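Local coordinates for protein Poly(Beta-D-mannuronate) lyase (Pseudopedobacter saltans, PDB 7O79) that probably cleaves poly(beta-D-mannuronate), the mannuronate-rich part of alginate, as a polysaccharide lyase of family 6 with a beta-helix fold, at residues V267-I281 and Y320-N334. Numbering follows the deposited sequence.
Sequences VVNNYVRDVDGDGLI and YVNNTFLNVGGAGIN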
# COMPACT_ATOMS: atom_id res chain seq x y z
N VAL A 267 15.06 0.67 -2.34
CA VAL A 267 14.28 -0.19 -3.21
C VAL A 267 15.23 -1.31 -3.62
O VAL A 267 16.04 -1.13 -4.54
CB VAL A 267 13.70 0.55 -4.42
CG1 VAL A 267 13.05 -0.40 -5.38
CG2 VAL A 267 12.69 1.58 -3.95
N VAL A 268 15.17 -2.44 -2.93
CA VAL A 268 16.20 -3.48 -2.99
C VAL A 268 15.56 -4.86 -3.02
O VAL A 268 14.55 -5.10 -2.35
CB VAL A 268 17.18 -3.38 -1.80
CG1 VAL A 268 18.38 -4.29 -2.02
CG2 VAL A 268 17.65 -1.92 -1.61
N ASN A 269 16.17 -5.77 -3.78
CA ASN A 269 15.82 -7.19 -3.80
C ASN A 269 14.38 -7.45 -4.24
O ASN A 269 13.76 -8.42 -3.79
CB ASN A 269 16.08 -7.84 -2.43
CG ASN A 269 17.56 -7.92 -2.12
OD1 ASN A 269 18.35 -8.33 -2.97
ND2 ASN A 269 17.95 -7.52 -0.91
N ASN A 270 13.86 -6.62 -5.14
CA ASN A 270 12.54 -6.86 -5.73
C ASN A 270 12.66 -7.63 -7.04
O ASN A 270 13.55 -7.38 -7.85
CB ASN A 270 11.81 -5.53 -5.95
CG ASN A 270 11.65 -4.73 -4.66
OD1 ASN A 270 10.87 -5.11 -3.79
ND2 ASN A 270 12.44 -3.67 -4.50
N TYR A 271 11.73 -8.55 -7.25
CA TYR A 271 11.66 -9.35 -8.48
C TYR A 271 10.39 -9.01 -9.24
O TYR A 271 9.28 -9.33 -8.77
CB TYR A 271 11.71 -10.83 -8.13
CG TYR A 271 11.83 -11.74 -9.33
CD1 TYR A 271 13.08 -12.08 -9.82
CD2 TYR A 271 10.72 -12.30 -9.93
CE1 TYR A 271 13.22 -12.92 -10.89
CE2 TYR A 271 10.84 -13.15 -11.01
CZ TYR A 271 12.11 -13.45 -11.49
OH TYR A 271 12.28 -14.29 -12.56
N VAL A 272 10.53 -8.38 -10.40
CA VAL A 272 9.40 -7.94 -11.22
C VAL A 272 9.53 -8.60 -12.58
O VAL A 272 10.60 -8.53 -13.21
CB VAL A 272 9.37 -6.40 -11.37
CG1 VAL A 272 8.19 -5.96 -12.23
CG2 VAL A 272 9.32 -5.74 -9.98
N ARG A 273 8.45 -9.23 -13.05
CA ARG A 273 8.51 -9.82 -14.37
C ARG A 273 7.14 -9.88 -15.02
O ARG A 273 6.11 -9.97 -14.34
CB ARG A 273 9.17 -11.20 -14.32
CG ARG A 273 8.43 -12.25 -13.51
CD ARG A 273 8.86 -13.66 -13.95
NE ARG A 273 8.80 -13.78 -15.40
CZ ARG A 273 9.82 -14.05 -16.20
NH1 ARG A 273 11.04 -14.25 -15.70
NH2 ARG A 273 9.62 -14.12 -17.52
N ASP A 274 7.14 -9.79 -16.35
CA ASP A 274 5.93 -9.94 -17.17
C ASP A 274 4.89 -8.90 -16.80
O ASP A 274 3.69 -9.18 -16.69
CB ASP A 274 5.33 -11.35 -17.07
CG ASP A 274 6.39 -12.46 -17.10
OD1 ASP A 274 7.27 -12.43 -17.97
OD2 ASP A 274 6.30 -13.40 -16.28
N VAL A 275 5.34 -7.68 -16.58
CA VAL A 275 4.40 -6.58 -16.41
C VAL A 275 4.29 -5.87 -17.75
O VAL A 275 5.18 -5.94 -18.61
CB VAL A 275 4.80 -5.60 -15.28
CG1 VAL A 275 4.70 -6.29 -13.91
CG2 VAL A 275 6.19 -5.09 -15.51
N ASP A 276 3.15 -5.22 -17.93
CA ASP A 276 2.84 -4.52 -19.16
C ASP A 276 3.58 -3.19 -19.26
O ASP A 276 3.96 -2.79 -20.36
CB ASP A 276 1.32 -4.31 -19.23
CG ASP A 276 0.86 -3.81 -20.58
OD1 ASP A 276 1.54 -4.10 -21.58
OD2 ASP A 276 -0.21 -3.15 -20.62
N GLY A 277 3.81 -2.51 -18.13
CA GLY A 277 4.44 -1.20 -18.08
C GLY A 277 5.90 -1.27 -17.66
O GLY A 277 6.61 -2.22 -18.00
N ASP A 278 6.35 -0.25 -16.93
CA ASP A 278 7.75 -0.13 -16.54
C ASP A 278 8.06 -0.95 -15.28
O ASP A 278 7.18 -1.21 -14.45
CB ASP A 278 8.14 1.34 -16.29
CG ASP A 278 8.01 2.22 -17.53
OD1 ASP A 278 7.80 1.71 -18.64
OD2 ASP A 278 8.16 3.46 -17.38
N GLY A 279 9.32 -1.33 -15.13
CA GLY A 279 9.74 -2.06 -13.95
C GLY A 279 9.91 -1.16 -12.74
O GLY A 279 9.40 -1.45 -11.64
N LEU A 280 10.61 -0.04 -12.94
CA LEU A 280 10.89 0.95 -11.91
C LEU A 280 10.78 2.33 -12.52
O LEU A 280 11.42 2.62 -13.54
CB LEU A 280 12.30 0.75 -11.33
CG LEU A 280 12.81 1.74 -10.28
CD1 LEU A 280 11.88 1.84 -9.05
CD2 LEU A 280 14.26 1.41 -9.89
N ILE A 281 9.97 3.19 -11.91
CA ILE A 281 9.79 4.56 -12.37
C ILE A 281 10.26 5.50 -11.27
O ILE A 281 9.73 5.47 -10.16
CB ILE A 281 8.34 4.87 -12.74
CG1 ILE A 281 7.89 4.02 -13.93
CG2 ILE A 281 8.17 6.38 -13.01
CD1 ILE A 281 6.35 3.96 -14.09
N TYR A 320 18.61 2.10 -5.19
CA TYR A 320 17.81 1.30 -6.13
C TYR A 320 18.70 0.17 -6.65
O TYR A 320 19.21 0.27 -7.77
CB TYR A 320 17.27 2.20 -7.28
CG TYR A 320 16.39 3.32 -6.75
CD1 TYR A 320 15.05 3.10 -6.44
CD2 TYR A 320 16.91 4.59 -6.51
CE1 TYR A 320 14.24 4.12 -5.93
CE2 TYR A 320 16.10 5.63 -5.99
CZ TYR A 320 14.78 5.37 -5.70
OH TYR A 320 13.98 6.39 -5.20
N VAL A 321 18.88 -0.89 -5.85
CA VAL A 321 19.97 -1.85 -6.03
C VAL A 321 19.45 -3.28 -5.97
O VAL A 321 18.47 -3.58 -5.28
CB VAL A 321 21.09 -1.64 -4.96
CG1 VAL A 321 22.24 -2.59 -5.18
CG2 VAL A 321 21.64 -0.24 -5.06
N ASN A 322 20.11 -4.17 -6.72
CA ASN A 322 19.86 -5.61 -6.62
C ASN A 322 18.41 -5.97 -6.86
O ASN A 322 17.85 -6.82 -6.16
CB ASN A 322 20.32 -6.16 -5.28
CG ASN A 322 21.81 -6.16 -5.14
OD1 ASN A 322 22.37 -5.49 -4.28
ND2 ASN A 322 22.48 -6.92 -6.00
N ASN A 323 17.79 -5.32 -7.84
CA ASN A 323 16.45 -5.68 -8.27
C ASN A 323 16.52 -6.41 -9.61
O ASN A 323 17.52 -6.34 -10.33
CB ASN A 323 15.55 -4.44 -8.40
CG ASN A 323 15.43 -3.65 -7.10
OD1 ASN A 323 14.71 -4.06 -6.18
ND2 ASN A 323 16.13 -2.52 -7.01
N THR A 324 15.44 -7.11 -9.94
CA THR A 324 15.33 -7.80 -11.22
C THR A 324 14.04 -7.38 -11.90
O THR A 324 12.97 -7.46 -11.29
CB THR A 324 15.39 -9.31 -11.00
OG1 THR A 324 16.66 -9.64 -10.41
CG2 THR A 324 15.22 -10.07 -12.30
N PHE A 325 14.16 -6.91 -13.14
CA PHE A 325 13.02 -6.49 -13.96
C PHE A 325 13.06 -7.24 -15.30
O PHE A 325 13.76 -6.82 -16.23
CB PHE A 325 13.04 -4.97 -14.20
CG PHE A 325 13.25 -4.16 -12.95
CD1 PHE A 325 12.20 -3.96 -12.05
CD2 PHE A 325 14.48 -3.58 -12.68
CE1 PHE A 325 12.38 -3.20 -10.89
CE2 PHE A 325 14.67 -2.82 -11.51
CZ PHE A 325 13.63 -2.64 -10.62
N LEU A 326 12.27 -8.30 -15.45
CA LEU A 326 12.39 -9.13 -16.64
C LEU A 326 11.12 -9.12 -17.47
O LEU A 326 10.02 -9.16 -16.93
CB LEU A 326 12.76 -10.57 -16.27
CG LEU A 326 14.16 -10.74 -15.67
CD1 LEU A 326 14.29 -12.10 -14.97
CD2 LEU A 326 15.23 -10.54 -16.71
N ASN A 327 11.29 -9.08 -18.79
CA ASN A 327 10.17 -9.24 -19.72
C ASN A 327 9.11 -8.16 -19.50
O ASN A 327 7.91 -8.43 -19.55
CB ASN A 327 9.57 -10.65 -19.61
CG ASN A 327 8.58 -10.99 -20.73
OD1 ASN A 327 8.71 -10.55 -21.88
ND2 ASN A 327 7.58 -11.78 -20.38
N VAL A 328 9.55 -6.92 -19.23
CA VAL A 328 8.61 -5.82 -18.99
C VAL A 328 8.20 -5.20 -20.31
O VAL A 328 9.00 -5.12 -21.25
CB VAL A 328 9.21 -4.76 -18.03
CG1 VAL A 328 9.52 -5.40 -16.69
CG2 VAL A 328 10.45 -4.10 -18.59
N GLY A 329 6.94 -4.78 -20.40
CA GLY A 329 6.45 -4.19 -21.62
C GLY A 329 6.82 -2.74 -21.84
O GLY A 329 6.67 -2.24 -22.96
N GLY A 330 7.29 -2.06 -20.80
CA GLY A 330 7.73 -0.68 -20.92
C GLY A 330 9.24 -0.58 -20.77
O GLY A 330 9.96 -1.46 -21.25
N ALA A 331 9.72 0.46 -20.10
CA ALA A 331 11.15 0.58 -19.83
C ALA A 331 11.50 -0.25 -18.60
O ALA A 331 10.67 -0.49 -17.73
CB ALA A 331 11.54 2.05 -19.63
N GLY A 332 12.75 -0.70 -18.53
CA GLY A 332 13.15 -1.43 -17.34
C GLY A 332 13.22 -0.50 -16.15
O GLY A 332 12.53 -0.67 -15.14
N ILE A 333 14.08 0.51 -16.26
CA ILE A 333 14.18 1.57 -15.27
C ILE A 333 13.99 2.88 -16.00
O ILE A 333 14.72 3.18 -16.96
CB ILE A 333 15.51 1.53 -14.51
CG1 ILE A 333 15.70 0.15 -13.87
CG2 ILE A 333 15.57 2.67 -13.47
CD1 ILE A 333 16.97 -0.04 -13.03
N ASN A 334 12.98 3.64 -15.60
CA ASN A 334 12.66 4.93 -16.19
C ASN A 334 13.15 6.00 -15.21
O ASN A 334 12.52 6.23 -14.17
CB ASN A 334 11.17 5.01 -16.48
CG ASN A 334 10.74 6.33 -17.13
OD1 ASN A 334 11.56 7.14 -17.52
ND2 ASN A 334 9.45 6.51 -17.26
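Asn323 OD1 takes two hydrogen bonds from Asn270, one from the backbone N and one from ND2, each 2.9 Å long. The two donors arrive from opposite faces of the carbonyl plane. The two side chains run alongside each other, and their amide planes are only 5° apart. This is an asparagine ladder between successive coils of the parallel beta-helix. It continues to the preceding coil, where Asn245 ND2 bonds Asn270 OD1. Asn323 ND2 bonds Val267 O at 2.8 Å, so the amide bridges both sides of the turn in 267-281. With an alanine here, Asn270 N and ND2 would probably lose their shared acceptor, and Val267 O the ND2 donor.

Strands 271-273 and 324-326 run parallel, joined by backbone bonds such as Val272 N to Thr324 O. At the next corner Asp274 OD1 accepts from Asn327 ND2 and Arg273 NH2. Arg273 grips Asp274 side-on, with Arg273 NE 2.7 Å from Asp274 OD2. Leu326 CB lies over one face of the Arg273 guanidinium.

Inside the coil, Leu280 lies beside Ile333, its parallel bridge partner in strand 333-334. With CG anti to the backbone N (chi1 177°), the Leu280 side chain extends into the coil, where CD2 meets Ile333 CG2 and Tyr320 CD1. Leu280 CB meets Phe325 CZ at 3.7 Å. Val275 CG2 packs on Val328 CG1. In the glycine-rich turn between the strands, Asp278 OD1 receives Ala331 N at 2.7 Å, with the N-H coming from above the carboxylate plane.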